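Local atomic coordinates of LYND (Lyngbya aestuarii, PDB entry 4V1T), a protein that probably converts cysteine side chains of cyanobactin precursor peptides into thiazolines, as an ATP-dependent YcaO cyclodehydratase with a winged helix-turn-helix peptide-binding domain. Residues Q8-P11 and H12-V15; Y24-E28 and Q29-A33; I68-V71 and L72-A76; S90-A93 and A94-E98. All blocks are in the same frame, centred on the assembly; numbering follows the deposited sequence.

The four contacts, each local, show how one chain uses different chemistry for different places in a small domain. Contacts 1, 2 and 3 belong to the winged helix-turn-helix region: a turn between two strands, a beta hairpin and a helix. Contact 1, largely buried, touches each of the other three and shares the sheet of strands 14-18, 22-26 and 31-35 with contact 2. Contact 3 buries one apolar flank and turns a tyrosine and an arginine toward a chain of another protein; a strand of such a chain also extends the sheet at contact 2. Contact 4 is a mostly buried helix packed on contact 1; contacts 1, 2 and 4 all reach the second subunit.

Contact 1. Residues Q8-P11 and H12-V15; sequences QIQP and HFHV
Gln10 and Phe13 are the two ends of a type I beta turn that carries the chain from strand 6-9 into strand 14-18. The backbone N of Phe13 donates to Gln10 O at 3.2 Å, nearly straight at the hydrogen (166°) although the donor is tilted out of the carbonyl plane. The tight part of the contact gathers around this bond. Gln10 runs alongside the phenyl group, its CG 3.7 Å from Phe13 CD2, with the amide and ring planes 18° apart. It gets there because CG sits between its own backbone N and carbonyl carbon (chi1 37°), and a bend at chi2 then carries NE2 to the edge of the His12 imidazole, where Gln10 NE2 lies 3.8 Å from His12 NE2. The imidazole in turn sets its CE1 3.2 Å above one face of the Phe13 ring, toward the rim. Packing is looser at Ile9, whose CG2 stands 4.2 Å from Phe13 CD2. Toward solvent lies His14, which points away from the turn and bonds through NE2 to Glu16; Gln10, though packed on both rings, is only partly buried. Pro11 rests on helix 90-98, while its carbonyl oxygen accepts a hydrogen bond from Arg246 of the second subunit. One backbone bond thus closes the turn, and the Gln10 amide and the two rings add mainly packing, so shape rather than side-chain polarity appears to fix the groups.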
loop_
_atom_site.group_PDB
_atom_site.type_symbol
_atom_site.label_atom_id
_atom_site.label_comp_id
_atom_site.label_asym_id
_atom_site.label_seq_id
_atom_site.Cartn_x
_atom_site.Cartn_y
_atom_site.Cartn_z
ATOM N N GLN B 8 12.408 -27.534 -29.106
ATOM C CA GLN B 8 13.261 -26.618 -28.376
ATOM C C GLN B 8 12.735 -26.368 -26.972
ATOM O O GLN B 8 11.527 -26.332 -26.731
ATOM C CB GLN B 8 13.403 -25.284 -29.118
ATOM C CG GLN B 8 12.140 -24.444 -29.189
ATOM C CD GLN B 8 12.396 -23.021 -29.684
ATOM O OE1 GLN B 8 13.536 -22.567 -29.794
ATOM N NE2 GLN B 8 11.322 -22.311 -29.975
ATOM N N ILE B 9 13.663 -26.213 -26.037
ATOM C CA ILE B 9 13.331 -25.650 -24.752
ATOM C C ILE B 9 12.884 -24.224 -25.043
ATOM O O ILE B 9 13.479 -23.513 -25.855
ATOM C CB ILE B 9 14.514 -25.655 -23.778
ATOM C CG1 ILE B 9 15.009 -27.084 -23.535
ATOM C CG2 ILE B 9 14.111 -25.029 -22.454
ATOM C CD1 ILE B 9 13.975 -28.037 -22.954
ATOM N N GLN B 10 11.813 -23.816 -24.393
ATOM C CA GLN B 10 11.191 -22.543 -24.715
ATOM C C GLN B 10 12.188 -21.401 -24.682
ATOM O O GLN B 10 12.960 -21.287 -23.738
ATOM C CB GLN B 10 9.988 -22.269 -23.805
ATOM C CG GLN B 10 10.094 -22.701 -22.349
ATOM C CD GLN B 10 8.731 -23.098 -21.811
ATOM O OE1 GLN B 10 7.908 -23.665 -22.537
ATOM N NE2 GLN B 10 8.468 -22.779 -20.555
ATOM N N PRO B 11 12.173 -20.564 -25.733
ATOM C CA PRO B 11 13.304 -19.701 -26.084
ATOM C C PRO B 11 13.541 -18.504 -25.179
ATOM O O PRO B 11 14.498 -17.767 -25.408
ATOM C CB PRO B 11 12.959 -19.240 -27.500
ATOM C CG PRO B 11 11.484 -19.279 -27.557
ATOM C CD PRO B 11 11.076 -20.447 -26.712
ATOM N N HIS B 12 12.709 -18.313 -24.160
ATOM C CA HIS B 12 12.928 -17.203 -23.240
ATOM C C HIS B 12 13.963 -17.606 -22.190
ATOM O O HIS B 12 14.460 -16.770 -21.448
ATOM C CB HIS B 12 11.613 -16.744 -22.600
ATOM C CG HIS B 12 10.999 -17.733 -21.660
ATOM N ND1 HIS B 12 11.342 -17.800 -20.332
ATOM C CD2 HIS B 12 10.037 -18.669 -21.846
ATOM C CE1 HIS B 12 10.631 -18.740 -19.740
ATOM N NE2 HIS B 12 9.828 -19.281 -20.637
ATOM N N PHE B 13 14.296 -18.894 -22.154
ATOM C CA PHE B 13 15.327 -19.397 -21.259
ATOM C C PHE B 13 16.709 -19.355 -21.898
ATOM O O PHE B 13 16.888 -19.750 -23.043
ATOM C CB PHE B 13 15.022 -20.831 -20.835
ATOM C CG PHE B 13 13.919 -20.948 -19.825
ATOM C CD1 PHE B 13 13.920 -20.158 -18.682
ATOM C CD2 PHE B 13 12.877 -21.849 -20.014
ATOM C CE1 PHE B 13 12.898 -20.256 -17.757
ATOM C CE2 PHE B 13 11.855 -21.953 -19.091
ATOM C CZ PHE B 13 11.862 -21.153 -17.962
ATOM N N HIS B 14 17.679 -18.858 -21.148
ATOM C CA HIS B 14 19.080 -19.086 -21.464
ATOM C C HIS B 14 19.485 -20.412 -20.815
ATOM O O HIS B 14 19.342 -20.591 -19.604
ATOM C CB HIS B 14 19.950 -17.937 -20.960
ATOM C CG HIS B 14 21.406 -18.261 -20.914
ATOM N ND1 HIS B 14 22.110 -18.686 -22.019
ATOM C CD2 HIS B 14 22.293 -18.226 -19.893
ATOM C CE1 HIS B 14 23.369 -18.902 -21.680
ATOM N NE2 HIS B 14 23.507 -18.631 -20.393
ATOM N N VAL B 15 19.971 -21.340 -21.629
ATOM C CA VAL B 15 20.343 -22.665 -21.163
ATOM C C VAL B 15 21.815 -22.694 -20.757
ATOM O O VAL B 15 22.695 -22.438 -21.574
ATOM C CB VAL B 15 20.087 -23.725 -22.263
ATOM C CG1 VAL B 15 20.598 -25.099 -21.828
ATOM C CG2 VAL B 15 18.605 -23.799 -22.576
#

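Contact 2. Residues Y24-E28 and Q29-A33; sequences YLLGE and QANHA
Leu25 and His32 face each other as a hydrogen-bonded antiparallel pair, joined by two backbone bonds, one given by each: Leu25 N donates to His32 O at 2.7 Å, and His32 N returns a bond to Leu25 O at 2.8 Å. Their CB atoms lie on the same side of the sheet, 4.0 Å from Leu25 CB to His32 CB. On the opposite face stand the flanking non-hydrogen-bonded pairs. Ala33 CB packs 3.8 Å from Tyr24 CE1, and the Asn31 amide reaches across to Leu26, CG to CD2 4.0 Å, its CG lying anti to the carbonyl carbon (chi1 -71°), which swings the amide toward the turn and the Gly27 backbone. A leucine at Asn31 would probably leave the Gly27 backbone without the polar neighbour now facing it. These residues form a beta hairpin of strands 22-26 and 31-35, whose short segments run at 172°, within the winged helix-turn-helix region. His32 and Ala33 pair further with a strand from a chain of another protein, so the sheet continues across the interface, consistent with the way RiPP recognition domains hold a leader peptide. Farther out, the His32 ring meets Tyr80 edge-to-face and also touches the ring of Phe13. At the turn, Glu28 bridges to Lys184 of the second subunit and accepts bonds from the backbone N atoms of Ser188 and Val189 there, while Gln29 bonds Ser188 and Asn294 of that same subunit.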
loop_
_atom_site.group_PDB
_atom_site.type_symbol
_atom_site.label_atom_id
_atom_site.label_comp_id
_atom_site.label_asym_id
_atom_site.label_seq_id
_atom_site.Cartn_x
_atom_site.Cartn_y
_atom_site.Cartn_z
ATOM N N TYR B 24 20.875 -25.260 -15.988
ATOM C CA TYR B 24 20.055 -24.169 -15.482
ATOM C C TYR B 24 19.328 -23.480 -16.620
ATOM O O TYR B 24 19.901 -23.242 -17.685
ATOM C CB TYR B 24 20.914 -23.164 -14.720
ATOM C CG TYR B 24 21.414 -23.683 -13.401
ATOM C CD1 TYR B 24 20.642 -23.577 -12.253
ATOM C CD2 TYR B 24 22.661 -24.293 -13.297
ATOM C CE1 TYR B 24 21.095 -24.063 -11.042
ATOM C CE2 TYR B 24 23.118 -24.776 -12.090
ATOM C CZ TYR B 24 22.335 -24.658 -10.969
ATOM O OH TYR B 24 22.798 -25.129 -9.773
ATOM N N LEU B 25 18.059 -23.185 -16.390
ATOM C CA LEU B 25 17.258 -22.418 -17.329
ATOM C C LEU B 25 17.035 -21.029 -16.747
ATOM O O LEU B 25 16.198 -20.846 -15.864
ATOM C CB LEU B 25 15.930 -23.107 -17.598
ATOM C CG LEU B 25 16.004 -24.599 -17.945
ATOM C CD1 LEU B 25 14.604 -25.145 -18.199
ATOM C CD2 LEU B 25 16.892 -24.838 -19.155
ATOM N N LEU B 26 17.809 -20.063 -17.233
ATOM C CA LEU B 26 17.779 -18.713 -16.707
ATOM C C LEU B 26 16.872 -17.826 -17.551
ATOM O O LEU B 26 17.063 -17.690 -18.749
ATOM C CB LEU B 26 19.192 -18.132 -16.639
ATOM C CG LEU B 26 20.165 -18.982 -15.823
ATOM C CD1 LEU B 26 21.592 -18.513 -16.034
ATOM C CD2 LEU B 26 19.805 -18.944 -14.349
ATOM N N GLY B 27 15.878 -17.245 -16.895
ATOM C CA GLY B 27 14.949 -16.337 -17.527
ATOM C C GLY B 27 14.938 -14.996 -16.815
ATOM O O GLY B 27 15.435 -14.868 -15.690
ATOM N N GLU B 28 14.369 -13.995 -17.476
ATOM C CA GLU B 28 14.320 -12.645 -16.936
ATOM C C GLU B 28 13.368 -12.562 -15.749
ATOM O O GLU B 28 13.568 -11.753 -14.841
ATOM C CB GLU B 28 13.884 -11.660 -18.028
ATOM C CG GLU B 28 14.397 -10.257 -17.812
ATOM C CD GLU B 28 14.065 -9.319 -18.957
ATOM O OE1 GLU B 28 13.908 -9.787 -20.104
ATOM O OE2 GLU B 28 13.958 -8.105 -18.701
ATOM N N GLN B 29 12.333 -13.396 -15.762
ATOM C CA GLN B 29 11.296 -13.356 -14.728
ATOM C C GLN B 29 11.132 -14.670 -13.950
ATOM O O GLN B 29 10.331 -14.760 -13.033
ATOM C CB GLN B 29 9.981 -12.949 -15.372
ATOM C CG GLN B 29 10.043 -11.536 -15.935
ATOM C CD GLN B 29 8.723 -11.057 -16.468
ATOM O OE1 GLN B 29 7.694 -11.235 -15.832
ATOM N NE2 GLN B 29 8.747 -10.437 -17.641
ATOM N N ALA B 30 11.895 -15.686 -14.315
ATOM C CA ALA B 30 11.886 -16.933 -13.570
ATOM C C ALA B 30 13.121 -17.774 -13.908
ATOM O O ALA B 30 13.645 -17.726 -15.028
ATOM C CB ALA B 30 10.607 -17.711 -13.857
ATOM N N ASN B 31 13.582 -18.540 -12.929
ATOM C CA ASN B 31 14.752 -19.396 -13.080
ATOM C C ASN B 31 14.404 -20.836 -12.730
ATOM O O ASN B 31 13.621 -21.081 -11.815
ATOM C CB ASN B 31 15.886 -18.900 -12.188
ATOM C CG ASN B 31 16.487 -17.596 -12.680
ATOM O OD1 ASN B 31 16.661 -17.399 -13.878
ATOM N ND2 ASN B 31 16.815 -16.705 -11.759
ATOM N N HIS B 32 14.980 -21.779 -13.469
ATOM C CA HIS B 32 14.726 -23.203 -13.251
ATOM C C HIS B 32 16.007 -24.025 -13.313
ATOM O O HIS B 32 16.963 -23.662 -14.001
ATOM C CB HIS B 32 13.751 -23.740 -14.294
ATOM C CG HIS B 32 12.371 -23.179 -14.178
ATOM N ND1 HIS B 32 11.995 -21.995 -14.776
ATOM C CD2 HIS B 32 11.273 -23.644 -13.541
ATOM C CE1 HIS B 32 10.725 -21.749 -14.506
ATOM N NE2 HIS B 32 10.263 -22.736 -13.762
ATOM N N ALA B 33 16.010 -25.138 -12.589
ATOM C CA ALA B 33 17.139 -26.058 -12.589
ATOM C C ALA B 33 16.660 -27.465 -12.904
ATOM O O ALA B 33 15.738 -27.969 -12.266
ATOM C CB ALA B 33 17.854 -26.029 -11.250
#

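Contact 3. Residues I68-V71 and L72-A76; sequences IDYV and LERLA
Tyr70 and Arg74, one helical turn apart, lie side by side on helix 65-78, the third helix of the winged helix-turn-helix region. Following Arg74 outward, its CB sits over the preceding turn, 3.5 Å from Val71 O and almost as near to Tyr70 O. The CG then leaves at an unusual first torsion (chi1 -122°), away from any staggered position, and CD comes obliquely against the Tyr70 ring. A bend at chi3 turns the remainder of the chain outward, and NE pairs beyond this helix, in a salt bridge to an acidic side chain of a chain of another protein. Arg74 NH1 stays 3.8 Å from Tyr70 OH, a packing distance. The guanidinium and phenol planes are 32° apart, so the arginine runs beside the tyrosine without lying flat on it. Tyr70 also packs on apolar side chains of that other chain, which places this flank of the helix at the interface. Regular backbone bonds hold the turns together, such as Arg74 N to Tyr70 O at 3.2 Å. The other flank is apolar and faces the domain interior: Leu72 sets its CG 3.3 Å from Ile68 O, and its CD1 runs alongside Ile68. Leu52, Leu46 and Leu7 are further neighbours of Leu72. Val71 lies at the border of the two flanks, touching the other chain as well as Tyr39, which also meets Leu75. There Val71 and Leu75 point the same way, with Val71 CG1 4.0 Å from Leu75 CD1.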
loop_
_atom_site.group_PDB
_atom_site.type_symbol
_atom_site.label_atom_id
_atom_site.label_comp_id
_atom_site.label_asym_id
_atom_site.label_seq_id
_atom_site.Cartn_x
_atom_site.Cartn_y
_atom_site.Cartn_z
ATOM N N ILE B 68 15.479 -40.993 -24.883
ATOM C CA ILE B 68 15.250 -39.645 -25.402
ATOM C C ILE B 68 13.763 -39.303 -25.338
ATOM O O ILE B 68 13.384 -38.223 -24.886
ATOM C CB ILE B 68 15.767 -39.502 -26.846
ATOM C CG1 ILE B 68 17.281 -39.727 -26.873
ATOM C CG2 ILE B 68 15.409 -38.130 -27.412
ATOM C CD1 ILE B 68 17.913 -39.681 -28.246
ATOM N N ASP B 69 12.923 -40.235 -25.775
ATOM C CA ASP B 69 11.472 -40.066 -25.696
ATOM C C ASP B 69 11.002 -39.763 -24.273
ATOM O O ASP B 69 10.278 -38.800 -24.046
ATOM C CB ASP B 69 10.762 -41.317 -26.223
ATOM C CG ASP B 69 10.943 -41.504 -27.719
ATOM O OD1 ASP B 69 11.335 -40.530 -28.405
ATOM O OD2 ASP B 69 10.679 -42.622 -28.208
ATOM N N TYR B 70 11.425 -40.580 -23.320
ATOM C CA TYR B 70 11.036 -40.389 -21.928
ATOM C C TYR B 70 11.467 -39.022 -21.395
ATOM O O TYR B 70 10.742 -38.392 -20.627
ATOM C CB TYR B 70 11.652 -41.480 -21.067
ATOM C CG TYR B 70 11.288 -41.386 -19.602
ATOM C CD1 TYR B 70 10.024 -41.759 -19.151
ATOM C CD2 TYR B 70 12.210 -40.930 -18.665
ATOM C CE1 TYR B 70 9.693 -41.679 -17.809
ATOM C CE2 TYR B 70 11.890 -40.854 -17.322
ATOM C CZ TYR B 70 10.636 -41.230 -16.899
ATOM O OH TYR B 70 10.336 -41.142 -15.562
ATOM N N VAL B 71 12.654 -38.571 -21.787
ATOM C CA VAL B 71 13.152 -37.270 -21.345
ATOM C C VAL B 71 12.267 -36.140 -21.871
ATOM O O VAL B 71 11.899 -35.233 -21.129
ATOM C CB VAL B 71 14.611 -37.045 -21.799
ATOM C CG1 VAL B 71 15.036 -35.595 -21.605
ATOM C CG2 VAL B 71 15.546 -37.955 -21.027
ATOM N N LEU B 72 11.931 -36.197 -23.155
ATOM C CA LEU B 72 11.116 -35.155 -23.771
ATOM C C LEU B 72 9.702 -35.152 -23.212
ATOM O O LEU B 72 9.107 -34.085 -23.068
ATOM C CB LEU B 72 11.080 -35.318 -25.290
ATOM C CG LEU B 72 12.448 -35.275 -25.987
ATOM C CD1 LEU B 72 12.288 -35.411 -27.490
ATOM C CD2 LEU B 72 13.235 -34.017 -25.639
ATOM N N GLU B 73 9.174 -36.326 -22.875
ATOM C CA GLU B 73 7.828 -36.390 -22.326
ATOM C C GLU B 73 7.788 -35.678 -21.020
ATOM O O GLU B 73 6.854 -34.978 -20.710
ATOM C CB GLU B 73 7.360 -37.820 -22.109
ATOM C CG GLU B 73 7.423 -38.658 -23.365
ATOM C CD GLU B 73 6.151 -39.420 -23.677
ATOM O OE1 GLU B 73 5.117 -39.158 -23.030
ATOM O OE2 GLU B 73 6.185 -40.284 -24.581
ATOM N N ARG B 74 8.817 -35.889 -20.238
ATOM C CA ARG B 74 8.896 -35.262 -18.953
ATOM C C ARG B 74 8.982 -33.753 -19.090
ATOM O O ARG B 74 8.313 -33.031 -18.382
ATOM C CB ARG B 74 10.121 -35.761 -18.213
ATOM C CG ARG B 74 9.817 -36.394 -16.888
ATOM C CD ARG B 74 11.086 -36.842 -16.223
ATOM N NE ARG B 74 11.169 -36.250 -14.919
ATOM C CZ ARG B 74 10.498 -36.684 -13.879
ATOM N NH1 ARG B 74 9.699 -37.718 -13.997
ATOM N NH2 ARG B 74 10.630 -36.081 -12.723
ATOM N N LEU B 75 9.833 -33.296 -19.995
ATOM C CA LEU B 75 10.015 -31.866 -20.214
ATOM C C LEU B 75 8.729 -31.254 -20.724
ATOM O O LEU B 75 8.330 -30.198 -20.301
ATOM C CB LEU B 75 11.140 -31.607 -21.194
ATOM C CG LEU B 75 12.528 -31.926 -20.666
ATOM C CD1 LEU B 75 13.530 -31.913 -21.777
ATOM C CD2 LEU B 75 12.931 -30.947 -19.592
ATOM N N ALA B 76 8.074 -31.966 -21.614
ATOM C CA ALA B 76 6.821 -31.510 -22.196
ATOM C C ALA B 76 5.751 -31.383 -21.122
ATOM O O ALA B 76 5.072 -30.371 -21.037
ATOM C CB ALA B 76 6.371 -32.466 -23.284
#

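Contact 4. Residues S90-A93 and A94-E98; sequences SEVA and AFWSE
Val92 sets CG1 against the CD1 and NE1 atoms of the Trp96 indole, 3.7 Å from CD1, while Phe95 CD2 lies 3.9 Å above the centre of one indole face. The two rings are turned against each other, for Trp96 CD2 lies at the edge of the Phe95 ring, in its plane. All this rides on the short helix 90-98, buried on several sides, its exposed residues at the N-terminal end. The Phe95 ring reaches its place because CG is anti to the backbone N (chi1 -172°), whereas the indole of Trp96 leaves beside its N, alongside Val92. The oxygen of Val92 accepts a backbone bond from Trp96 N and also comes 3.1 Å from Trp96 CD1, oblique to the ring. The indole NE1 is buried without a partner in the model, so packing alone holds the ring, with Ala265 and Val269 of helix 250-275, Ala106, and Leu249 of the second subunit about it. Replacing Trp96 by an alanine would probably open a gap between these helices and take from Val92 CG1 and the Phe95 ring the indole they pack on. On the other flank, where Pro11 and His12 rest, Ser97 N donates to Ala93 O at 2.8 Å.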
loop_
_atom_site.group_PDB
_atom_site.type_symbol
_atom_site.label_atom_id
_atom_site.label_comp_id
_atom_site.label_asym_id
_atom_site.label_seq_id
_atom_site.Cartn_x
_atom_site.Cartn_y
_atom_site.Cartn_z
ATOM N N SER B 90 13.458 -15.531 -32.779
ATOM C CA SER B 90 13.723 -16.094 -31.462
ATOM C C SER B 90 13.259 -15.128 -30.366
ATOM O O SER B 90 12.778 -15.554 -29.318
ATOM C CB SER B 90 15.212 -16.415 -31.297
ATOM O OG SER B 90 16.003 -15.274 -31.565
ATOM N N GLU B 91 13.385 -13.832 -30.627
ATOM C CA GLU B 91 13.025 -12.811 -29.650
ATOM C C GLU B 91 11.519 -12.722 -29.440
ATOM O O GLU B 91 11.047 -12.613 -28.305
ATOM C CB GLU B 91 13.572 -11.449 -30.065
ATOM C CG GLU B 91 15.072 -11.293 -29.858
ATOM C CD GLU B 91 15.852 -11.458 -31.151
ATOM O OE1 GLU B 91 15.477 -12.315 -31.986
ATOM O OE2 GLU B 91 16.836 -10.718 -31.342
ATOM N N VAL B 92 10.765 -12.790 -30.529
ATOM C CA VAL B 92 9.305 -12.768 -30.458
ATOM C C VAL B 92 8.765 -14.056 -29.830
ATOM O O VAL B 92 7.899 -14.017 -28.961
ATOM C CB VAL B 92 8.687 -12.564 -31.847
ATOM C CG1 VAL B 92 7.179 -12.769 -31.816
ATOM C CG2 VAL B 92 9.004 -11.169 -32.365
ATOM N N ALA B 93 9.281 -15.199 -30.273
ATOM C CA ALA B 93 8.901 -16.476 -29.686
ATOM C C ALA B 93 9.153 -16.471 -28.192
ATOM O O ALA B 93 8.358 -17.013 -27.419
ATOM C CB ALA B 93 9.656 -17.623 -30.342
ATOM N N ALA B 94 10.260 -15.858 -27.786
ATOM C CA ALA B 94 10.631 -15.788 -26.372
ATOM C C ALA B 94 9.618 -14.965 -25.582
ATOM O O ALA B 94 9.289 -15.293 -24.450
ATOM C CB ALA B 94 12.021 -15.197 -26.223
ATOM N N PHE B 95 9.122 -13.894 -26.181
ATOM C CA PHE B 95 8.135 -13.059 -25.522
ATOM C C PHE B 95 6.885 -13.857 -25.199
ATOM O O PHE B 95 6.333 -13.762 -24.105
ATOM C CB PHE B 95 7.786 -11.848 -26.385
ATOM C CG PHE B 95 6.918 -10.846 -25.681
ATOM C CD1 PHE B 95 7.480 -9.826 -24.925
ATOM C CD2 PHE B 95 5.549 -10.942 -25.749
ATOM C CE1 PHE B 95 6.679 -8.921 -24.274
ATOM C CE2 PHE B 95 4.739 -10.031 -25.082
ATOM C CZ PHE B 95 5.308 -9.022 -24.352
ATOM N N TRP B 96 6.457 -14.676 -26.154
ATOM C CA TRP B 96 5.232 -15.441 -26.009
ATOM C C TRP B 96 5.409 -16.679 -25.149
ATOM O O TRP B 96 4.506 -17.049 -24.401
ATOM C CB TRP B 96 4.677 -15.793 -27.392
ATOM C CG TRP B 96 4.275 -14.549 -28.149
ATOM C CD1 TRP B 96 4.788 -14.105 -29.335
ATOM C CD2 TRP B 96 3.317 -13.567 -27.738
ATOM N NE1 TRP B 96 4.202 -12.918 -29.690
ATOM C CE2 TRP B 96 3.299 -12.560 -28.727
ATOM C CE3 TRP B 96 2.478 -13.440 -26.631
ATOM C CZ2 TRP B 96 2.462 -11.448 -28.650
ATOM C CZ3 TRP B 96 1.651 -12.336 -26.548
ATOM C CH2 TRP B 96 1.648 -11.351 -27.553
ATOM N N SER B 97 6.573 -17.313 -25.233
ATOM C CA SER B 97 6.833 -18.495 -24.413
ATOM C C SER B 97 6.946 -18.086 -22.956
ATOM O O SER B 97 6.604 -18.856 -22.073
ATOM C CB SER B 97 8.104 -19.234 -24.853
ATOM O OG SER B 97 9.245 -18.396 -24.858
ATOM N N GLU B 98 7.419 -16.868 -22.713
ATOM C CA GLU B 98 7.547 -16.357 -21.356
ATOM C C GLU B 98 6.173 -16.110 -20.733
ATOM O O GLU B 98 6.012 -16.163 -19.516
ATOM C CB GLU B 98 8.366 -15.070 -21.344
ATOM C CG GLU B 98 8.933 -14.734 -19.982
ATOM C CD GLU B 98 9.762 -13.479 -20.011
ATOM O OE1 GLU B 98 9.154 -12.395 -20.059
ATOM O OE2 GLU B 98 11.006 -13.572 -20.000
#